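Local atomic coordinates of putative membrane anchored protein (PDB entry 3LSO), a protein that is of unknown function but is probably held on the cell surface of Corynebacterium diphtheriae by a membrane anchor. Residues Y338-N343 / F429-Y434; L363-S368 / E391-F396; P380-E385 / K441-I446. All coordinates share one frame; numbering follows the deposited sequence.

Interaction 1 (Y338-N343 / F429-Y434)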
# COMPACT_ATOMS: atom_id res chain seq x y z
N TYR B 338 43.82 -9.17 4.45
CA TYR B 338 44.63 -9.82 5.46
C TYR B 338 43.80 -10.71 6.38
O TYR B 338 44.02 -11.90 6.38
CB TYR B 338 45.39 -8.77 6.26
CG TYR B 338 45.99 -7.70 5.38
CD1 TYR B 338 46.78 -8.06 4.28
CD2 TYR B 338 45.78 -6.33 5.63
CE1 TYR B 338 47.35 -7.13 3.46
CE2 TYR B 338 46.36 -5.36 4.79
CZ TYR B 338 47.15 -5.80 3.70
OH TYR B 338 47.75 -4.93 2.84
N GLU B 339 42.91 -10.14 7.20
CA GLU B 339 42.05 -10.96 8.09
C GLU B 339 40.61 -10.84 7.73
O GLU B 339 40.15 -9.77 7.32
CB GLU B 339 42.10 -10.49 9.52
CG GLU B 339 42.63 -11.45 10.49
CD GLU B 339 42.59 -10.86 11.88
OE1 GLU B 339 41.53 -10.27 12.26
OE2 GLU B 339 43.63 -10.96 12.56
N ILE B 340 39.89 -11.93 7.93
CA ILE B 340 38.44 -11.88 7.96
C ILE B 340 38.00 -12.79 9.07
O ILE B 340 38.70 -13.75 9.41
CB ILE B 340 37.79 -12.24 6.60
CG1 ILE B 340 38.05 -13.69 6.24
CG2 ILE B 340 38.23 -11.29 5.51
CD1 ILE B 340 37.11 -14.17 5.19
N GLY B 341 36.88 -12.46 9.69
CA GLY B 341 36.29 -13.35 10.69
C GLY B 341 34.91 -12.88 11.03
O GLY B 341 34.59 -11.70 10.78
N ILE B 342 34.09 -13.78 11.58
CA ILE B 342 32.77 -13.40 12.10
C ILE B 342 32.84 -12.94 13.56
O ILE B 342 33.44 -13.62 14.40
CB ILE B 342 31.78 -14.58 12.03
CG1 ILE B 342 31.49 -14.93 10.58
CG2 ILE B 342 30.47 -14.24 12.78
CD1 ILE B 342 31.37 -16.42 10.36
N ASN B 343 32.22 -11.79 13.85
CA ASN B 343 32.12 -11.23 15.20
C ASN B 343 30.66 -11.25 15.64
O ASN B 343 29.80 -10.59 15.04
CB ASN B 343 32.64 -9.79 15.23
CG ASN B 343 32.67 -9.18 16.65
OD1 ASN B 343 33.41 -9.63 17.51
ND2 ASN B 343 31.92 -8.12 16.87
N PHE B 429 25.08 -10.74 12.95
CA PHE B 429 26.50 -10.98 13.05
C PHE B 429 27.29 -9.93 12.27
O PHE B 429 26.76 -9.26 11.37
CB PHE B 429 26.80 -12.39 12.59
CG PHE B 429 26.23 -13.42 13.50
CD1 PHE B 429 27.01 -13.99 14.48
CD2 PHE B 429 24.90 -13.79 13.41
CE1 PHE B 429 26.49 -14.94 15.33
CE2 PHE B 429 24.37 -14.76 14.27
CZ PHE B 429 25.17 -15.32 15.23
N GLN B 430 28.56 -9.75 12.63
CA GLN B 430 29.41 -8.83 11.90
C GLN B 430 30.55 -9.57 11.27
O GLN B 430 30.93 -10.65 11.73
CB GLN B 430 29.99 -7.79 12.86
CG GLN B 430 28.92 -6.91 13.53
CD GLN B 430 29.52 -5.91 14.50
OE1 GLN B 430 30.43 -6.23 15.26
NE2 GLN B 430 29.00 -4.70 14.49
N MSE B 431 31.14 -8.98 10.23
CA MSE B 431 32.46 -9.44 9.74
C MSE B 431 33.51 -8.45 10.19
O MSE B 431 33.33 -7.22 10.04
CB MSE B 431 32.49 -9.54 8.21
CG MSE B 431 33.58 -10.49 7.67
SE MSE B 431 33.51 -10.53 5.73
CE MSE B 431 34.33 -12.23 5.44
N GLY B 432 34.59 -8.98 10.75
CA GLY B 432 35.80 -8.20 11.02
C GLY B 432 36.65 -8.26 9.75
O GLY B 432 36.75 -9.32 9.13
N VAL B 433 37.21 -7.13 9.31
CA VAL B 433 38.08 -7.14 8.15
C VAL B 433 39.32 -6.30 8.37
O VAL B 433 39.26 -5.26 9.02
CB VAL B 433 37.39 -6.64 6.88
CG1 VAL B 433 36.23 -7.49 6.60
CG2 VAL B 433 36.88 -5.24 7.10
N TYR B 434 40.43 -6.75 7.82
CA TYR B 434 41.65 -5.97 7.81
C TYR B 434 42.15 -6.22 6.41
O TYR B 434 42.43 -7.39 6.05
CB TYR B 434 42.63 -6.51 8.86
CG TYR B 434 44.01 -5.92 8.84
CD1 TYR B 434 44.21 -4.55 8.58
CD2 TYR B 434 45.13 -6.72 9.09
CE1 TYR B 434 45.51 -4.00 8.55
CE2 TYR B 434 46.44 -6.18 9.07
CZ TYR B 434 46.60 -4.83 8.80
OH TYR B 434 47.84 -4.28 8.80

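Interaction 2 (L363-S368 / E391-F396)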
# COMPACT_ATOMS: atom_id res chain seq x y z
N LEU B 363 44.41 -19.41 11.78
CA LEU B 363 43.61 -18.67 12.73
C LEU B 363 44.54 -17.86 13.58
O LEU B 363 45.04 -18.36 14.57
CB LEU B 363 42.82 -19.60 13.64
CG LEU B 363 41.65 -18.99 14.42
CD1 LEU B 363 40.82 -20.15 14.94
CD2 LEU B 363 42.06 -18.04 15.55
N ALA B 364 44.73 -16.61 13.23
CA ALA B 364 45.70 -15.78 13.92
C ALA B 364 45.13 -15.00 15.09
O ALA B 364 45.81 -14.81 16.08
CB ALA B 364 46.32 -14.83 12.94
N THR B 365 43.90 -14.52 14.96
CA THR B 365 43.31 -13.68 16.00
C THR B 365 42.14 -14.33 16.78
O THR B 365 41.17 -14.85 16.18
CB THR B 365 42.86 -12.39 15.41
OG1 THR B 365 44.02 -11.72 14.96
CG2 THR B 365 42.22 -11.53 16.45
N THR B 366 42.26 -14.31 18.10
CA THR B 366 41.23 -14.81 18.95
C THR B 366 40.85 -13.64 19.84
O THR B 366 41.71 -13.07 20.51
CB THR B 366 41.76 -15.95 19.82
OG1 THR B 366 42.36 -16.96 18.98
CG2 THR B 366 40.65 -16.53 20.67
N GLY B 367 39.57 -13.29 19.86
CA GLY B 367 39.14 -12.08 20.54
C GLY B 367 39.77 -10.93 19.80
O GLY B 367 39.57 -10.76 18.60
N SER B 368 40.55 -10.12 20.48
CA SER B 368 41.19 -9.01 19.78
C SER B 368 42.69 -9.17 19.85
O SER B 368 43.44 -8.26 19.52
CB SER B 368 40.79 -7.70 20.44
OG SER B 368 41.25 -7.73 21.75
N GLU B 391 35.01 -11.65 22.40
CA GLU B 391 35.50 -13.02 22.61
C GLU B 391 35.07 -14.02 21.53
O GLU B 391 35.70 -15.05 21.37
CB GLU B 391 35.08 -13.53 24.00
CG GLU B 391 35.64 -12.69 25.18
CD GLU B 391 34.77 -12.77 26.50
OE1 GLU B 391 33.51 -12.90 26.45
OE2 GLU B 391 35.38 -12.67 27.61
N SER B 392 34.01 -13.73 20.80
CA SER B 392 33.52 -14.66 19.80
C SER B 392 34.34 -14.63 18.51
O SER B 392 34.28 -15.54 17.71
CB SER B 392 32.07 -14.35 19.46
OG SER B 392 31.95 -13.08 18.82
N TYR B 393 35.09 -13.56 18.28
CA TYR B 393 35.72 -13.36 17.00
C TYR B 393 36.90 -14.27 16.85
O TYR B 393 37.68 -14.44 17.82
CB TYR B 393 36.21 -11.93 16.91
CG TYR B 393 36.91 -11.59 15.64
CD1 TYR B 393 36.19 -11.22 14.50
CD2 TYR B 393 38.31 -11.59 15.57
CE1 TYR B 393 36.83 -10.87 13.33
CE2 TYR B 393 38.96 -11.25 14.39
CZ TYR B 393 38.22 -10.88 13.28
OH TYR B 393 38.84 -10.53 12.12
N ARG B 394 37.04 -14.84 15.66
CA ARG B 394 38.19 -15.63 15.30
C ARG B 394 38.56 -15.18 13.91
O ARG B 394 37.75 -15.35 12.98
CB ARG B 394 37.86 -17.10 15.24
CG ARG B 394 37.37 -17.71 16.56
CD ARG B 394 38.47 -17.78 17.58
NE ARG B 394 38.02 -18.48 18.76
CZ ARG B 394 37.33 -17.92 19.75
NH1 ARG B 394 36.99 -16.62 19.70
NH2 ARG B 394 36.98 -18.68 20.78
N GLY B 395 39.77 -14.61 13.77
CA GLY B 395 40.22 -14.04 12.50
C GLY B 395 41.29 -14.84 11.77
O GLY B 395 42.31 -15.22 12.35
N PHE B 396 41.07 -15.03 10.48
CA PHE B 396 41.82 -15.98 9.68
C PHE B 396 42.64 -15.29 8.62
O PHE B 396 42.19 -14.31 8.03
CB PHE B 396 40.83 -16.89 8.97
CG PHE B 396 40.06 -17.79 9.91
CD1 PHE B 396 40.52 -19.09 10.18
CD2 PHE B 396 38.87 -17.35 10.50
CE1 PHE B 396 39.80 -19.94 11.04
CE2 PHE B 396 38.14 -18.18 11.35
CZ PHE B 396 38.60 -19.49 11.62

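Interaction 3 (P380-E385 / K441-I446)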
# COMPACT_ATOMS: atom_id res chain seq x y z
N PRO B 380 46.66 -7.05 12.84
CA PRO B 380 45.64 -6.03 12.64
C PRO B 380 45.60 -5.04 13.79
O PRO B 380 44.98 -4.00 13.68
CB PRO B 380 44.36 -6.84 12.65
CG PRO B 380 44.65 -7.95 13.51
CD PRO B 380 46.05 -8.34 13.16
N GLU B 381 46.26 -5.38 14.89
CA GLU B 381 46.39 -4.46 16.01
C GLU B 381 45.06 -3.82 16.40
O GLU B 381 44.93 -2.57 16.43
CB GLU B 381 47.44 -3.40 15.72
CG GLU B 381 48.84 -3.93 15.85
CD GLU B 381 49.89 -2.93 15.42
OE1 GLU B 381 49.55 -1.91 14.79
OE2 GLU B 381 51.08 -3.19 15.70
N TRP B 382 44.11 -4.70 16.72
CA TRP B 382 42.76 -4.34 17.11
C TRP B 382 42.75 -3.62 18.43
O TRP B 382 41.82 -2.89 18.71
CB TRP B 382 41.89 -5.58 17.29
CG TRP B 382 41.52 -6.32 16.03
CD1 TRP B 382 41.98 -7.53 15.64
CD2 TRP B 382 40.61 -5.89 15.02
NE1 TRP B 382 41.43 -7.89 14.44
CE2 TRP B 382 40.57 -6.90 14.04
CE3 TRP B 382 39.83 -4.73 14.84
CZ2 TRP B 382 39.76 -6.81 12.90
CZ3 TRP B 382 39.03 -4.64 13.72
CH2 TRP B 382 38.99 -5.68 12.75
N LYS B 383 43.79 -3.82 19.24
CA LYS B 383 43.85 -3.26 20.57
C LYS B 383 44.00 -1.76 20.51
O LYS B 383 43.94 -1.07 21.53
CB LYS B 383 45.01 -3.88 21.37
CG LYS B 383 46.38 -3.26 21.07
CD LYS B 383 47.53 -4.23 21.15
CE LYS B 383 48.83 -3.55 20.70
NZ LYS B 383 50.04 -4.44 20.76
N ASN B 384 44.23 -1.23 19.32
CA ASN B 384 44.39 0.23 19.19
C ASN B 384 43.24 0.83 18.43
O ASN B 384 43.24 2.04 18.17
CB ASN B 384 45.68 0.63 18.48
CG ASN B 384 46.92 0.08 19.14
OD1 ASN B 384 47.02 -0.03 20.37
ND2 ASN B 384 47.90 -0.24 18.31
N GLU B 385 42.28 -0.02 18.04
CA GLU B 385 41.05 0.44 17.41
C GLU B 385 40.11 0.79 18.52
O GLU B 385 40.19 0.22 19.61
CB GLU B 385 40.44 -0.64 16.55
CG GLU B 385 41.32 -1.09 15.45
CD GLU B 385 41.73 0.05 14.53
OE1 GLU B 385 40.84 0.58 13.84
OE2 GLU B 385 42.94 0.40 14.51
N LYS B 441 40.64 -1.28 8.93
CA LYS B 441 40.16 -2.28 9.86
C LYS B 441 38.72 -1.90 10.16
O LYS B 441 38.43 -0.72 10.43
CB LYS B 441 41.00 -2.28 11.15
CG LYS B 441 42.52 -2.48 10.96
CD LYS B 441 43.36 -1.68 11.96
CE LYS B 441 44.81 -1.60 11.50
NZ LYS B 441 45.79 -1.62 12.62
N ASP B 442 37.82 -2.86 10.11
CA ASP B 442 36.41 -2.56 10.25
C ASP B 442 35.62 -3.76 10.79
O ASP B 442 36.01 -4.93 10.57
CB ASP B 442 35.87 -2.16 8.88
CG ASP B 442 34.59 -1.33 8.96
OD1 ASP B 442 34.05 -1.14 10.09
OD2 ASP B 442 34.14 -0.87 7.85
N LEU B 443 34.53 -3.47 11.51
CA LEU B 443 33.56 -4.49 11.89
C LEU B 443 32.25 -4.09 11.24
O LEU B 443 31.75 -2.98 11.46
CB LEU B 443 33.43 -4.59 13.39
CG LEU B 443 34.65 -5.20 14.08
CD1 LEU B 443 34.74 -4.76 15.52
CD2 LEU B 443 34.68 -6.74 14.00
N VAL B 444 31.71 -4.98 10.41
CA VAL B 444 30.57 -4.59 9.57
C VAL B 444 29.37 -5.50 9.80
O VAL B 444 29.43 -6.71 9.56
CB VAL B 444 30.92 -4.63 8.09
CG1 VAL B 444 29.77 -4.11 7.29
CG2 VAL B 444 32.18 -3.83 7.84
N SER B 445 28.27 -4.88 10.26
CA SER B 445 27.01 -5.57 10.50
C SER B 445 26.44 -6.10 9.21
O SER B 445 26.34 -5.35 8.23
CB SER B 445 26.02 -4.61 11.12
OG SER B 445 26.51 -4.18 12.37
N ILE B 446 26.09 -7.38 9.19
CA ILE B 446 25.60 -8.02 7.99
C ILE B 446 24.13 -8.31 8.20
O ILE B 446 23.78 -9.24 8.93
CB ILE B 446 26.44 -9.27 7.59
CG1 ILE B 446 27.82 -8.82 7.10
CG2 ILE B 446 25.80 -10.02 6.44
CD1 ILE B 446 28.75 -9.93 6.93

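Interaction 1 (Y338-N343 / F429-Y434)
A classic beta bulge, in which Tyr338 and Glu339 together face Tyr434, marks one end of an antiparallel ladder in a beta-sandwich. Both amides share one acceptor: Tyr434 O receives Tyr338 N at 2.8 Å and Glu339 N at 3.0 Å, both in its carbonyl plane. From there the ladder runs in regular register through Gly341 and Gly432 to Asn343 and Gln430, with Gly432 N meeting Gly341 O at 2.7 Å.

At the bulge two rings also meet. With chi1 at 172°, the Tyr434 ring swings away from its own amide nitrogen and offers one face to the edge of Tyr338; Tyr338 CD2 sits over the centre. This is an edge-to-face pair, its planes 59° apart and the Tyr338 and Tyr434 ring centroids separated by 4.7 Å. At the other end, Asn343 and Gln430 extend side by side in the same direction, and Asn343 ND2 donates to Gln430 OE1 at 2.9 Å. That bond lies in the Gln430 carbonyl plane and near the Asn343 amide plane, so it steadies both amide rotations; Asn343 OD1 is occupied by Asn390 N.

The face bearing Ile340, Ile342 and Met431 is apolar. Ile340 holds CG1 between its backbone N and carbonyl carbon (chi1 65°), and CD1 beyond it meets CE of the selenomethionine Met431 at 3.4 Å. Ile342 CG2 approaches CD1 of Phe429 at 3.9 Å.

This apolar layer packs on strands 321-329 and 410-417 of the facing sheet, through Val412, Phe416 and Leu328 among others. Within its own sheet, strand 425-435 is flanked on its far edge by strand 440-453, while 335-343 is bonded on its other side to 394-398.

Interaction 2 (L363-S368 / E391-F396)
Gly395 O is gripped by two successive amides, Ala364 N at 2.9 Å and Thr365 N at 3.1 Å, the signature of a classic beta bulge in the antiparallel pairing of strands 361-366 and 394-398. The two donors use the oxygen differently: Ala364 N comes nearly along the C=O axis, whereas Thr365 N lies in the carbonyl plane on a lone pair. Gly395 N returns a bond to Thr365 O at 2.8 Å, which closes the hydrogen-bonded pair beside the bulge. Leu363 with Phe396 and Thr366 with Arg394 are the non-hydrogen-bonded pairs around it.

On the face carrying these four residues, Leu363 lies over one face of the Phe396 ring, with CG 4.0 Å from CE1 of Phe396. Farther along, Thr366 CG2 rests on one face of the Arg394 guanidinium, towards its rim. The Arg394 chain bends at chi2 (-69°), folding the guanidinium back over the loop that precedes its strand so that NH1 reaches Glu391 O at 2.6 Å. The bond lies in the guanidinium plane and, together with a second one to Tyr393 O, fixes the rotation of the group.

The other face is lined by Thr365, whose CG2 meets the edge of the Tyr393 ring near its plane, 3.9 Å from CE2 of Tyr393. Their hydroxyls are both bonded to the carboxylate of Glu339.

Where the strand pairing gives way to loop, Gly367 adopts a positive phi, and Tyr393 O becomes a second shared acceptor: Gly367 N at 3.0 Å and Arg394 NH1 reach that oxygen from opposite faces of its carbonyl plane.

Interaction 3 (P380-E385 / K441-I446)
The loop around Pro380 and the 3-10 turn 382-384 approaches the start of segment 441-446 without strand pairing, the nearest alpha carbons being Pro380 CA and Lys441 CA at 7.2 Å. Lys441 bridges the gap with its side chain. Bends at chi2 and chi4 carry the ammonium group to the loop, where NZ donates to Pro380 O at 2.7 Å; the donor stands 51° out of the carbonyl plane and so uses no lone-pair direction.

Glu385 crosses the lysine chain at about a right angle. Its OE2 lies 3.3 Å from Lys441 CD and makes only a long salt bridge with Lys441 NZ, at 4.0 Å.

Trp382 and Lys441 run past each other in opposite directions, Trp382 CZ3 lying 4.0 Å from Lys441 CB. Asp442 O lies at the indole edge, near its plane, 3.8 Å from CH2 of Trp382, and Pro380 CB lies over one indole face. Trp382 NE1 is bonded to Glu339, which ties the loop to strand 335-343.

With Glu381 also near, though beyond salt-bridge range, the carboxylates would be expected to stabilise the lysine's positive charge, while the bond to Pro380 O probably holds the ammonium in place.

How the interactions relate
All three contacts reach one mixed sheet, the third through a loop laid against it, but their chemistry differs with burial. Interaction 1 is buried and combines a long backbone ladder with an apolar layer against the opposing sheet. Interaction 2, nested within the chain loop that interaction 1 closes, is partly buried and includes exposed residues; it shares the bulge motif. Interaction 3 is also partly buried but relies on a lysine side chain reaching a loop carbonyl and nearby carboxylates. Backbone bonds such as Val433 N to Asp442 O join it to interaction 1. The carboxylate of Glu339 joins all three, and it also packs against Pro380.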